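PDB 2BJR: MFP2b from Ascaris suum, which probably promotes polymerization of the major sperm protein (MSP) cytoskeleton that powers amoeboid motility of nematode sperm, and binds a zinc ion. Local coordinates for residues P203-G208 against G249-C254; A196-G201 against I271-P276; G223-Q228 against R243-G248. One frame throughout, in Å; residues are numbered along the deposited sequence.

Contact 1 of 3, residues P203-G208 against G249-C254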
ATOM      1  N   PRO A 203     -10.889 -14.938  -1.330  1.00 26.53           N
ATOM      2  CA  PRO A 203     -10.229 -16.017  -2.065  1.00 26.00           C
ATOM      3  C   PRO A 203      -8.760 -15.719  -2.291  1.00 25.61           C
ATOM      4  O   PRO A 203      -8.404 -14.544  -2.442  1.00 23.75           O
ATOM      5  CB  PRO A 203     -10.986 -16.045  -3.406  1.00 26.13           C
ATOM      6  CG  PRO A 203     -12.333 -15.464  -3.111  1.00 27.39           C
ATOM      7  CD  PRO A 203     -12.003 -14.349  -2.109  1.00 27.95           C
ATOM      8  N   TRP A 204      -7.934 -16.766  -2.348  1.00 25.33           N
ATOM      9  CA  TRP A 204      -6.494 -16.648  -2.585  1.00 25.54           C
ATOM     10  C   TRP A 204      -6.255 -15.827  -3.865  1.00 26.76           C
ATOM     11  O   TRP A 204      -7.031 -15.957  -4.806  1.00 26.42           O
ATOM     12  CB  TRP A 204      -5.865 -18.043  -2.716  1.00 25.28           C
ATOM     13  CG  TRP A 204      -4.400 -18.030  -2.617  1.00 24.67           C
ATOM     14  CD1 TRP A 204      -3.500 -18.231  -3.614  1.00 25.25           C
ATOM     15  CD2 TRP A 204      -3.641 -17.757  -1.440  1.00 22.82           C
ATOM     16  NE1 TRP A 204      -2.222 -18.098  -3.130  1.00 24.39           N
ATOM     17  CE2 TRP A 204      -2.280 -17.821  -1.793  1.00 24.13           C
ATOM     18  CE3 TRP A 204      -3.976 -17.486  -0.120  1.00 21.99           C
ATOM     19  CZ2 TRP A 204      -1.270 -17.626  -0.885  1.00 22.86           C
ATOM     20  CZ3 TRP A 204      -2.989 -17.281   0.773  1.00 20.70           C
ATOM     21  CH2 TRP A 204      -1.633 -17.371   0.403  1.00 21.84           C
ATOM     22  N   PRO A 205      -5.239 -14.963  -3.883  1.00 28.08           N
ATOM     23  CA  PRO A 205      -4.969 -14.093  -5.036  1.00 29.32           C
ATOM     24  C   PRO A 205      -4.741 -14.827  -6.368  1.00 31.53           C
ATOM     25  O   PRO A 205      -4.068 -15.850  -6.426  1.00 30.19           O
ATOM     26  CB  PRO A 205      -3.672 -13.393  -4.653  1.00 29.69           C
ATOM     27  CG  PRO A 205      -3.629 -13.406  -3.226  1.00 28.67           C
ATOM     28  CD  PRO A 205      -4.261 -14.732  -2.801  1.00 27.67           C
ATOM     29  N   THR A 206      -5.310 -14.255  -7.424  1.00 34.11           N
ATOM     30  CA  THR A 206      -5.140 -14.713  -8.819  1.00 35.71           C
ATOM     31  C   THR A 206      -4.424 -13.660  -9.677  1.00 35.67           C
ATOM     32  O   THR A 206      -4.002 -13.942 -10.786  1.00 38.10           O
ATOM     33  CB  THR A 206      -6.542 -14.992  -9.433  1.00 35.80           C
ATOM     34  OG1 THR A 206      -7.332 -13.790  -9.420  1.00 36.72           O
ATOM     35  CG2 THR A 206      -7.355 -15.943  -8.579  1.00 37.49           C
ATOM     36  N   VAL A 207      -4.270 -12.446  -9.148  1.00 36.31           N
ATOM     37  CA  VAL A 207      -3.849 -11.270  -9.926  1.00 35.54           C
ATOM     38  C   VAL A 207      -2.332 -11.064  -9.836  1.00 34.29           C
ATOM     39  O   VAL A 207      -1.738 -10.166 -10.525  1.00 33.97           O
ATOM     40  CB  VAL A 207      -4.616  -9.983  -9.449  1.00 37.01           C
ATOM     41  CG1 VAL A 207      -5.997 -10.322  -8.952  1.00 39.54           C
ATOM     42  CG2 VAL A 207      -3.928  -9.309  -8.339  1.00 37.38           C
ATOM     43  N   GLY A 208      -1.699 -11.900  -8.994  1.00 31.22           N
ATOM     44  CA  GLY A 208      -0.265 -11.847  -8.806  1.00 29.01           C
ATOM     45  C   GLY A 208       0.303 -12.989  -7.996  1.00 26.65           C
ATOM     46  O   GLY A 208      -0.380 -13.907  -7.599  1.00 26.85           O
ATOM     47  N   GLY A 249      -8.658 -22.410   0.157  1.00 23.97           N
ATOM     48  CA  GLY A 249      -8.898 -21.472  -0.927  1.00 24.04           C
ATOM     49  C   GLY A 249      -9.026 -20.003  -0.497  1.00 24.02           C
ATOM     50  O   GLY A 249      -9.178 -19.138  -1.351  1.00 24.64           O
ATOM     51  N   LYS A 250      -8.949 -19.753   0.814  1.00 24.10           N
ATOM     52  CA  LYS A 250      -9.186 -18.442   1.425  1.00 23.74           C
ATOM     53  C   LYS A 250      -7.881 -17.928   2.068  1.00 22.46           C
ATOM     54  O   LYS A 250      -7.075 -18.699   2.604  1.00 23.29           O
ATOM     55  CB  LYS A 250     -10.272 -18.549   2.490  1.00 24.51           C
ATOM     56  CG  LYS A 250     -11.687 -18.868   1.885  1.00 28.04           C
ATOM     57  CD  LYS A 250     -12.745 -18.877   2.978  1.00 37.22           C
ATOM     58  CE  LYS A 250     -14.146 -19.393   2.521  1.00 41.37           C
ATOM     59  NZ  LYS A 250     -15.198 -19.075   3.559  1.00 45.29           N
ATOM     60  N   ILE A 251      -7.692 -16.632   2.044  1.00 20.60           N
ATOM     61  CA  ILE A 251      -6.550 -16.016   2.752  1.00 19.45           C
ATOM     62  C   ILE A 251      -6.717 -16.117   4.276  1.00 18.44           C
ATOM     63  O   ILE A 251      -7.710 -15.665   4.852  1.00 18.22           O
ATOM     64  CB  ILE A 251      -6.406 -14.552   2.309  1.00 19.05           C
ATOM     65  CG1 ILE A 251      -6.162 -14.472   0.810  1.00 18.78           C
ATOM     66  CG2 ILE A 251      -5.237 -13.835   3.108  1.00 20.53           C
ATOM     67  CD1 ILE A 251      -6.398 -13.098   0.234  1.00 21.09           C
ATOM     68  N   ALA A 252      -5.738 -16.711   4.938  1.00 18.47           N
ATOM     69  CA  ALA A 252      -5.643 -16.726   6.372  1.00 19.11           C
ATOM     70  C   ALA A 252      -4.328 -16.060   6.748  1.00 19.25           C
ATOM     71  O   ALA A 252      -3.375 -16.133   5.992  1.00 17.99           O
ATOM     72  CB  ALA A 252      -5.668 -18.141   6.879  1.00 19.61           C
ATOM     73  N   ALA A 253      -4.297 -15.420   7.917  1.00 19.77           N
ATOM     74  CA  ALA A 253      -3.147 -14.615   8.332  1.00 19.19           C
ATOM     75  C   ALA A 253      -2.855 -14.753   9.814  1.00 19.33           C
ATOM     76  O   ALA A 253      -3.750 -15.070  10.646  1.00 18.91           O
ATOM     77  CB  ALA A 253      -3.373 -13.137   7.960  1.00 19.87           C
ATOM     78  N   CYS A 254      -1.605 -14.440  10.167  1.00 17.63           N
ATOM     79  CA  CYS A 254      -1.221 -14.261  11.558  1.00 17.32           C
ATOM     80  C   CYS A 254      -0.176 -13.174  11.702  1.00 17.60           C
ATOM     81  O   CYS A 254       0.802 -13.164  10.969  1.00 17.53           O
ATOM     82  CB  CYS A 254      -0.651 -15.557  12.147  1.00 18.20           C
ATOM     83  SG  CYS A 254      -0.238 -15.398  13.906  1.00 21.13           S
TER
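The carbonyl oxygen of G249 is met by two groups of the opposing loop. The amide of W204 donates to it, with N to O at 2.9 Å and an N-H...O angle of 159°. A C-H...O contact comes from the preceding residue, with P203 CA 3.4 Å from G249 O. This is the site of a single beta bridge, in which P203 lies against K250, their CA atoms 4.4 Å apart. It joins the loop between strands 194-199 and 209-210 to the start of strand 250-257, in an antiparallel sheet of the second cytosolic-motility-protein family region; the next strand residue, I251, continues the attachment through a backbone hydrogen bond with D202. Beside the bridge the contact is apolar. With CG anti to the backbone N (chi1 -166°), W204 directs the six-membered part of its indole to I251, and CE3 comes within 3.8 Å of I251 CG1, the two side chains crossing at about a right angle. The CD1 methyl of I251 sits between the residues flanking W204, 3.6 Å from P203 O and 4.1 Å from P205 CD. P205 also touches its own neighbour: its CD lies 3.3 Å above the plane of the W204 ring, near the rim. Y229 packs edge-to-face with W204, while F198 touches both P205 and I251.

Contact 2 of 3, residues A196-G201 against I271-P276; sequences ADFRCG and ILYELP
Strands 194-199 and 268-274 are neighbours in an antiparallel sheet, and A196 and I271 form a hydrogen-bonded pair between them. I271 N donates to A196 O over 2.8 Å with an N-H...O angle of 170°, and A196 N returns a bond of 2.8 Å to I271 O. The short segments diverge from strict antiparallel, their N-to-C directions 138° apart, and the ladder runs on through backbone bonds of F198 with I269 and of Y273 with E194.

The side chains meet on the face that carries A196 and I271. Y273, whose CG sits anti to the carbonyl carbon and beside the backbone N, brings its ring across to the neighbouring strand, where the methyl of A196 lies over one face. CB is 3.8 Å from the ring centroid of Y273 and 23° off the ring normal, a CH-pi contact displaced toward the CE2-CZ side of the ring. F198 and Y273 cross at about a right angle, and the phenol oxygen arrives in the plane of the F198 ring at its edge: Y273 OH is 3.2 Å from F198 CE1 and 3.3 Å from F198 CZ. Nearer the backbone, the CD1 methyl of I271 approaches F198 CD1 to 3.6 Å. I251 adds to this apolar layer, touching both F198 and I271, and P205 and V207 of the loop after strand 194-199 pack on Y273.

Ring C-H groups carry slight positive charge, so the in-plane approach of the Y273 oxygen to the rim of F198 is probably mildly attractive, whereas the A196 methyl uses the electron-rich face of the phenol ring.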
ATOM      1  N   ALA A 196      -0.554  -5.656  -2.846  1.00 17.49           N
ATOM      2  CA  ALA A 196      -1.900  -5.765  -3.318  1.00 17.51           C
ATOM      3  C   ALA A 196      -2.846  -5.774  -2.105  1.00 15.70           C
ATOM      4  O   ALA A 196      -2.586  -6.403  -1.094  1.00 15.82           O
ATOM      5  CB  ALA A 196      -2.068  -7.039  -4.140  1.00 17.84           C
ATOM      6  N   ASP A 197      -3.980  -5.110  -2.228  1.00 15.48           N
ATOM      7  CA  ASP A 197      -5.007  -5.079  -1.156  1.00 14.83           C
ATOM      8  C   ASP A 197      -5.968  -6.246  -1.250  1.00 16.91           C
ATOM      9  O   ASP A 197      -6.542  -6.505  -2.327  1.00 17.75           O
ATOM     10  CB  ASP A 197      -5.806  -3.783  -1.283  1.00 15.33           C
ATOM     11  CG  ASP A 197      -4.951  -2.551  -0.970  1.00 15.24           C
ATOM     12  OD1 ASP A 197      -4.650  -2.370   0.218  1.00 18.65           O
ATOM     13  OD2 ASP A 197      -4.501  -1.783  -1.851  1.00 16.61           O
ATOM     14  N   PHE A 198      -6.141  -6.913  -0.113  1.00 16.78           N
ATOM     15  CA  PHE A 198      -7.076  -7.984   0.096  1.00 17.58           C
ATOM     16  C   PHE A 198      -7.575  -7.970   1.512  1.00 18.99           C
ATOM     17  O   PHE A 198      -6.947  -7.420   2.405  1.00 19.35           O
ATOM     18  CB  PHE A 198      -6.394  -9.316  -0.123  1.00 17.95           C
ATOM     19  CG  PHE A 198      -6.104  -9.627  -1.535  1.00 18.17           C
ATOM     20  CD1 PHE A 198      -4.864  -9.367  -2.090  1.00 17.49           C
ATOM     21  CD2 PHE A 198      -7.077 -10.253  -2.326  1.00 21.82           C
ATOM     22  CE1 PHE A 198      -4.589  -9.685  -3.449  1.00 20.57           C
ATOM     23  CE2 PHE A 198      -6.795 -10.587  -3.685  1.00 22.01           C
ATOM     24  CZ  PHE A 198      -5.556 -10.288  -4.225  1.00 21.31           C
ATOM     25  N   ARG A 199      -8.707  -8.624   1.749  1.00 19.52           N
ATOM     26  CA  ARG A 199      -9.171  -8.861   3.105  1.00 20.03           C
ATOM     27  C   ARG A 199      -8.939 -10.302   3.459  1.00 21.52           C
ATOM     28  O   ARG A 199      -9.109 -11.163   2.624  1.00 20.17           O
ATOM     29  CB  ARG A 199     -10.648  -8.545   3.259  1.00 20.93           C
ATOM     30  CG  ARG A 199     -11.076  -7.102   2.936  1.00 21.99           C
ATOM     31  CD  ARG A 199     -12.624  -6.889   3.018  1.00 25.46           C
ATOM     32  NE  ARG A 199     -13.286  -7.720   2.021  1.00 26.94           N
ATOM     33  CZ  ARG A 199     -13.484  -7.379   0.764  1.00 27.58           C
ATOM     34  NH1 ARG A 199     -13.174  -6.166   0.334  1.00 27.06           N
ATOM     35  NH2 ARG A 199     -14.031  -8.258  -0.073  1.00 30.17           N
ATOM     36  N   CYS A 200      -8.626 -10.573   4.718  1.00 21.38           N
ATOM     37  CA  CYS A 200      -8.541 -11.941   5.179  1.00 23.12           C
ATOM     38  C   CYS A 200      -9.885 -12.579   4.977  1.00 23.77           C
ATOM     39  O   CYS A 200     -10.928 -11.909   5.126  1.00 21.20           O
ATOM     40  CB  CYS A 200      -8.213 -12.026   6.645  1.00 24.26           C
ATOM     41  SG  CYS A 200      -6.525 -11.517   6.841  1.00 28.54           S
ATOM     42  N   GLY A 201      -9.826 -13.828   4.533  1.00 24.31           N
ATOM     43  CA  GLY A 201     -11.007 -14.584   4.123  1.00 26.23           C
ATOM     44  C   GLY A 201     -11.468 -14.400   2.694  1.00 26.91           C
ATOM     45  O   GLY A 201     -12.360 -15.136   2.275  1.00 29.56           O
ATOM     46  N   ILE A 271      -0.739  -7.680   0.497  1.00 15.04           N
ATOM     47  CA  ILE A 271       0.048  -8.836   0.129  1.00 15.61           C
ATOM     48  C   ILE A 271       1.137  -8.436  -0.843  1.00 14.95           C
ATOM     49  O   ILE A 271       0.884  -7.799  -1.879  1.00 14.63           O
ATOM     50  CB  ILE A 271      -0.835  -9.925  -0.471  1.00 15.00           C
ATOM     51  CG1 ILE A 271      -1.868 -10.444   0.569  1.00 15.65           C
ATOM     52  CG2 ILE A 271       0.053 -11.085  -0.998  1.00 14.64           C
ATOM     53  CD1 ILE A 271      -2.875 -11.475   0.065  1.00 17.80           C
ATOM     54  N   LEU A 272       2.375  -8.853  -0.539  1.00 15.74           N
ATOM     55  CA  LEU A 272       3.506  -8.517  -1.396  1.00 15.39           C
ATOM     56  C   LEU A 272       3.486  -9.426  -2.653  1.00 16.27           C
ATOM     57  O   LEU A 272       3.263 -10.624  -2.536  1.00 16.60           O
ATOM     58  CB  LEU A 272       4.846  -8.679  -0.624  1.00 15.91           C
ATOM     59  CG  LEU A 272       6.090  -8.302  -1.399  1.00 15.59           C
ATOM     60  CD1 LEU A 272       6.090  -6.866  -1.735  1.00 14.18           C
ATOM     61  CD2 LEU A 272       7.315  -8.625  -0.600  1.00 15.80           C
ATOM     62  N   TYR A 273       3.688  -8.823  -3.822  1.00 16.80           N
ATOM     63  CA  TYR A 273       3.720  -9.542  -5.081  1.00 18.74           C
ATOM     64  C   TYR A 273       5.086  -9.427  -5.734  1.00 19.39           C
ATOM     65  O   TYR A 273       5.715  -8.370  -5.691  1.00 20.39           O
ATOM     66  CB  TYR A 273       2.721  -8.954  -6.066  1.00 18.63           C
ATOM     67  CG  TYR A 273       1.282  -9.391  -5.953  1.00 18.84           C
ATOM     68  CD1 TYR A 273       0.851 -10.340  -5.049  1.00 18.22           C
ATOM     69  CD2 TYR A 273       0.341  -8.829  -6.803  1.00 22.36           C
ATOM     70  CE1 TYR A 273      -0.496 -10.738  -5.004  1.00 21.38           C
ATOM     71  CE2 TYR A 273      -1.002  -9.222  -6.773  1.00 21.79           C
ATOM     72  CZ  TYR A 273      -1.412 -10.174  -5.882  1.00 23.71           C
ATOM     73  OH  TYR A 273      -2.739 -10.539  -5.869  1.00 24.21           O
ATOM     74  N   GLU A 274       5.516 -10.522  -6.350  1.00 20.71           N
ATOM     75  CA  GLU A 274       6.700 -10.532  -7.194  1.00 21.89           C
ATOM     76  C   GLU A 274       6.202 -10.261  -8.596  1.00 22.59           C
ATOM     77  O   GLU A 274       5.397 -11.044  -9.164  1.00 23.70           O
ATOM     78  CB  GLU A 274       7.379 -11.910  -7.128  1.00 22.41           C
ATOM     79  CG  GLU A 274       8.643 -12.046  -7.952  1.00 24.38           C
ATOM     80  CD  GLU A 274       9.344 -13.350  -7.598  1.00 30.04           C
ATOM     81  OE1 GLU A 274       8.738 -14.408  -7.851  1.00 31.64           O
ATOM     82  OE2 GLU A 274      10.459 -13.307  -7.019  1.00 34.12           O
ATOM     83  N   LEU A 275       6.674  -9.158  -9.145  1.00 21.55           N
ATOM     84  CA  LEU A 275       6.290  -8.747 -10.466  1.00 22.42           C
ATOM     85  C   LEU A 275       6.902  -9.646 -11.532  1.00 22.78           C
ATOM     86  O   LEU A 275       7.878 -10.308 -11.272  1.00 21.17           O
ATOM     87  CB  LEU A 275       6.762  -7.343 -10.688  1.00 23.10           C
ATOM     88  CG  LEU A 275       6.028  -6.373  -9.769  1.00 25.30           C
ATOM     89  CD1 LEU A 275       6.683  -5.037  -9.872  1.00 26.58           C
ATOM     90  CD2 LEU A 275       4.537  -6.327 -10.160  1.00 28.30           C
ATOM     91  N   PRO A 276       6.323  -9.664 -12.720  1.00 23.69           N
ATOM     92  CA  PRO A 276       6.942 -10.393 -13.842  1.00 24.44           C
ATOM     93  C   PRO A 276       8.360  -9.883 -14.108  1.00 23.54           C
ATOM     94  O   PRO A 276       8.611  -8.680 -14.042  1.00 22.97           O
ATOM     95  CB  PRO A 276       6.013 -10.053 -15.015  1.00 24.59           C
ATOM     96  CG  PRO A 276       4.702  -9.758 -14.362  1.00 25.28           C
ATOM     97  CD  PRO A 276       5.092  -8.962 -13.136  1.00 24.95           C
TER

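Contact 3 of 3, residues G223-Q228 against R243-G248; sequences GENPDQ and RIWNDG
The carboxylate of E224 and the guanidinium group of R243 meet almost perpendicularly, their planes 82° apart, instead of sharing one plane as in a side-on bidentate salt bridge. R243 NE donates to E224 OE1 over 2.8 Å, meeting the oxygen from above the carboxylate plane, 55° out of it. R243 NH2 makes a second, weak bond to E224 OE2 at 3.1 Å. The glutamate gets there by a bend at chi2, whereas the arginine, after a first torsion that puts CG between the backbone N and carbonyl carbon, runs extended from CG to NE. Each charge has a further partner: E224 OE2 forms a salt bridge with R263, and R243 NH2 bonds to G338 O.

Q228 lies beside R243 and points the same way, its OE1 3.5 Å from R243 CD. This amide is fixed at both ends, since Q228 NE2 donates to N225 O at 2.7 Å and OE1 accepts from the backbone N of L325.

The loop leading into strand 229-235 runs alongside strand 238-247, the antiparallel neighbour of 229-235, and an Asx turn shapes it: N225 OD1 accepts from D227 N at 2.9 Å, on a lone pair in the carbonyl plane. The same asparagine packs CB against W245 CB at 3.8 Å, its amide plane only 25° from that of the indole.

Two waters link the loop to N246. One donates to N246 O at 2.7 Å and accepts a weak bond from N225 ND2; the other donates to D227 O at 2.8 Å and accepts from N246 N. D227 OD1 hydrogen-bonds S217 OG and forms a salt bridge with R212.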
ATOM      1  N   GLY A 223       1.227 -26.492  14.148  1.00 23.32           N
ATOM      2  CA  GLY A 223       0.024 -25.742  13.874  1.00 23.19           C
ATOM      3  C   GLY A 223       0.141 -24.744  12.736  1.00 22.88           C
ATOM      4  O   GLY A 223      -0.809 -24.127  12.372  1.00 23.56           O
ATOM      5  N   GLU A 224       1.309 -24.597  12.152  1.00 22.83           N
ATOM      6  CA  GLU A 224       1.480 -23.651  11.071  1.00 23.11           C
ATOM      7  C   GLU A 224       1.579 -24.353   9.735  1.00 22.69           C
ATOM      8  O   GLU A 224       2.143 -25.458   9.617  1.00 23.45           O
ATOM      9  CB  GLU A 224       2.746 -22.837  11.322  1.00 22.81           C
ATOM     10  CG  GLU A 224       2.719 -22.060  12.618  1.00 22.79           C
ATOM     11  CD  GLU A 224       1.633 -21.006  12.662  1.00 23.89           C
ATOM     12  OE1 GLU A 224       1.369 -20.371  11.639  1.00 26.56           O
ATOM     13  OE2 GLU A 224       1.011 -20.844  13.715  1.00 23.65           O
ATOM     14  N   ASN A 225       1.041 -23.706   8.712  1.00 22.65           N
ATOM     15  CA  ASN A 225       1.228 -24.134   7.339  1.00 22.52           C
ATOM     16  C   ASN A 225       2.666 -23.910   6.861  1.00 22.94           C
ATOM     17  O   ASN A 225       3.220 -22.808   7.060  1.00 22.06           O
ATOM     18  CB  ASN A 225       0.233 -23.373   6.470  1.00 22.85           C
ATOM     19  CG  ASN A 225       0.004 -23.990   5.129  1.00 22.38           C
ATOM     20  OD1 ASN A 225       0.872 -23.984   4.263  1.00 22.86           O
ATOM     21  ND2 ASN A 225      -1.216 -24.527   4.929  1.00 23.98           N
ATOM     22  N   PRO A 226       3.294 -24.929   6.255  1.00 22.80           N
ATOM     23  CA  PRO A 226       4.635 -24.780   5.699  1.00 21.83           C
ATOM     24  C   PRO A 226       4.799 -23.715   4.592  1.00 20.49           C
ATOM     25  O   PRO A 226       5.922 -23.251   4.365  1.00 19.64           O
ATOM     26  CB  PRO A 226       4.968 -26.187   5.162  1.00 22.39           C
ATOM     27  CG  PRO A 226       4.014 -27.108   5.787  1.00 23.62           C
ATOM     28  CD  PRO A 226       2.760 -26.295   6.056  1.00 24.08           C
ATOM     29  N   ASP A 227       3.723 -23.336   3.905  1.00 20.59           N
ATOM     30  CA  ASP A 227       3.790 -22.346   2.820  1.00 20.35           C
ATOM     31  C   ASP A 227       3.187 -21.033   3.335  1.00 19.79           C
ATOM     32  O   ASP A 227       1.963 -20.860   3.465  1.00 18.47           O
ATOM     33  CB  ASP A 227       3.100 -22.849   1.561  1.00 21.63           C
ATOM     34  CG  ASP A 227       3.780 -24.072   0.999  1.00 25.25           C
ATOM     35  OD1 ASP A 227       5.031 -24.070   0.853  1.00 24.19           O
ATOM     36  OD2 ASP A 227       3.136 -25.108   0.718  1.00 31.39           O
ATOM     37  N   GLN A 228       4.105 -20.130   3.652  1.00 18.62           N
ATOM     38  CA  GLN A 228       3.792 -18.867   4.295  1.00 16.74           C
ATOM     39  C   GLN A 228       4.287 -17.744   3.413  1.00 15.89           C
ATOM     40  O   GLN A 228       5.349 -17.845   2.853  1.00 15.98           O
ATOM     41  CB  GLN A 228       4.499 -18.816   5.632  1.00 15.57           C
ATOM     42  CG  GLN A 228       3.989 -19.793   6.646  1.00 17.48           C
ATOM     43  CD  GLN A 228       4.907 -19.979   7.856  1.00 19.55           C
ATOM     44  OE1 GLN A 228       5.647 -19.059   8.255  1.00 17.16           O
ATOM     45  NE2 GLN A 228       4.857 -21.154   8.447  1.00 18.72           N
ATOM     46  N   ARG A 243       2.499 -13.195   8.316  1.00 15.49           N
ATOM     47  CA  ARG A 243       2.360 -14.305   7.388  1.00 16.03           C
ATOM     48  C   ARG A 243       0.935 -14.585   6.975  1.00 16.25           C
ATOM     49  O   ARG A 243       0.019 -14.466   7.793  1.00 15.84           O
ATOM     50  CB  ARG A 243       2.980 -15.542   8.019  1.00 17.19           C
ATOM     51  CG  ARG A 243       2.288 -16.177   9.197  1.00 16.53           C
ATOM     52  CD  ARG A 243       3.061 -17.358   9.780  1.00 19.30           C
ATOM     53  NE  ARG A 243       2.437 -17.905  10.990  1.00 21.59           N
ATOM     54  CZ  ARG A 243       2.605 -17.394  12.211  1.00 23.02           C
ATOM     55  NH1 ARG A 243       3.383 -16.333  12.392  1.00 23.82           N
ATOM     56  NH2 ARG A 243       2.005 -17.921  13.253  1.00 25.39           N
ATOM     57  N   ILE A 244       0.744 -14.926   5.699  1.00 16.14           N
ATOM     58  CA  ILE A 244      -0.494 -15.530   5.222  1.00 16.14           C
ATOM     59  C   ILE A 244      -0.276 -16.937   4.677  1.00 18.50           C
ATOM     60  O   ILE A 244       0.841 -17.315   4.334  1.00 17.37           O
ATOM     61  CB  ILE A 244      -1.212 -14.694   4.192  1.00 16.17           C
ATOM     62  CG1 ILE A 244      -0.322 -14.458   2.981  1.00 16.06           C
ATOM     63  CG2 ILE A 244      -1.676 -13.382   4.814  1.00 16.14           C
ATOM     64  CD1 ILE A 244      -1.048 -13.913   1.747  1.00 21.19           C
ATOM     65  N   TRP A 245      -1.361 -17.727   4.674  1.00 18.35           N
ATOM     66  CA  TRP A 245      -1.348 -19.042   4.029  1.00 19.13           C
ATOM     67  C   TRP A 245      -2.735 -19.282   3.476  1.00 20.14           C
ATOM     68  O   TRP A 245      -3.712 -18.615   3.866  1.00 19.38           O
ATOM     69  CB  TRP A 245      -0.968 -20.135   5.006  1.00 19.44           C
ATOM     70  CG  TRP A 245      -1.890 -20.275   6.176  1.00 20.98           C
ATOM     71  CD1 TRP A 245      -2.871 -21.222   6.328  1.00 21.35           C
ATOM     72  CD2 TRP A 245      -1.917 -19.484   7.373  1.00 20.77           C
ATOM     73  NE1 TRP A 245      -3.504 -21.061   7.537  1.00 20.82           N
ATOM     74  CE2 TRP A 245      -2.940 -20.009   8.203  1.00 22.45           C
ATOM     75  CE3 TRP A 245      -1.187 -18.383   7.835  1.00 17.88           C
ATOM     76  CZ2 TRP A 245      -3.260 -19.458   9.459  1.00 23.03           C
ATOM     77  CZ3 TRP A 245      -1.507 -17.835   9.071  1.00 20.25           C
ATOM     78  CH2 TRP A 245      -2.520 -18.390   9.889  1.00 21.28           C
ATOM     79  N   ASN A 246      -2.802 -20.243   2.562  1.00 21.04           N
ATOM     80  CA  ASN A 246      -4.014 -20.555   1.848  1.00 21.12           C
ATOM     81  C   ASN A 246      -4.756 -21.611   2.677  1.00 21.16           C
ATOM     82  O   ASN A 246      -4.302 -22.732   2.819  1.00 20.58           O
ATOM     83  CB  ASN A 246      -3.670 -21.007   0.452  1.00 21.56           C
ATOM     84  CG  ASN A 246      -4.912 -21.312  -0.407  1.00 22.59           C
ATOM     85  OD1 ASN A 246      -6.036 -21.292   0.083  1.00 20.05           O
ATOM     86  ND2 ASN A 246      -4.699 -21.538  -1.686  1.00 23.34           N
ATOM     87  N   ASP A 247      -5.868 -21.196   3.264  1.00 22.33           N
ATOM     88  CA  ASP A 247      -6.696 -22.060   4.104  1.00 23.90           C
ATOM     89  C   ASP A 247      -7.994 -22.372   3.347  1.00 22.75           C
ATOM     90  O   ASP A 247      -8.976 -21.606   3.332  1.00 21.44           O
ATOM     91  CB  ASP A 247      -6.941 -21.397   5.455  1.00 24.32           C
ATOM     92  CG  ASP A 247      -7.841 -22.217   6.371  1.00 29.62           C
ATOM     93  OD1 ASP A 247      -8.011 -23.443   6.176  1.00 32.32           O
ATOM     94  OD2 ASP A 247      -8.408 -21.682   7.332  1.00 35.00           O
ATOM     95  N   GLY A 248      -7.999 -23.514   2.694  1.00 23.34           N
ATOM     96  CA  GLY A 248      -9.168 -23.950   1.962  1.00 24.26           C
ATOM     97  C   GLY A 248      -9.615 -23.040   0.836  1.00 24.32           C
ATOM     98  O   GLY A 248     -10.796 -22.882   0.622  1.00 25.20           O
TER
HETATM   99  O   HOH W   1      -2.000 -23.980   2.159  1.00 28.29           O
HETATM  100  O   HOH W   2      -0.285 -21.767   2.048  1.00 19.12           O

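All three contacts reach the same antiparallel sheet, away from the zinc site formed by H86, C174, C176 and C179. Contacts 1 and 2 have centres about 8 Å apart and are joined where I251 O probably accepts from G201 N at 2.8 Å; G208 CA of contact 1 also packs 3.4 Å from Y273 CE2 of contact 2. Contacts 1 and 3, centres about 10 Å apart, share a hairpin: strands 238-247 and 250-257 are sequential neighbours, probably bonded from C254 N to R243 O at 2.9 Å. Contacts 2 and 3 are farther apart, about 15 Å between centres, yet meet through I271 CD1 and I244 CD1 at 3.5 Å.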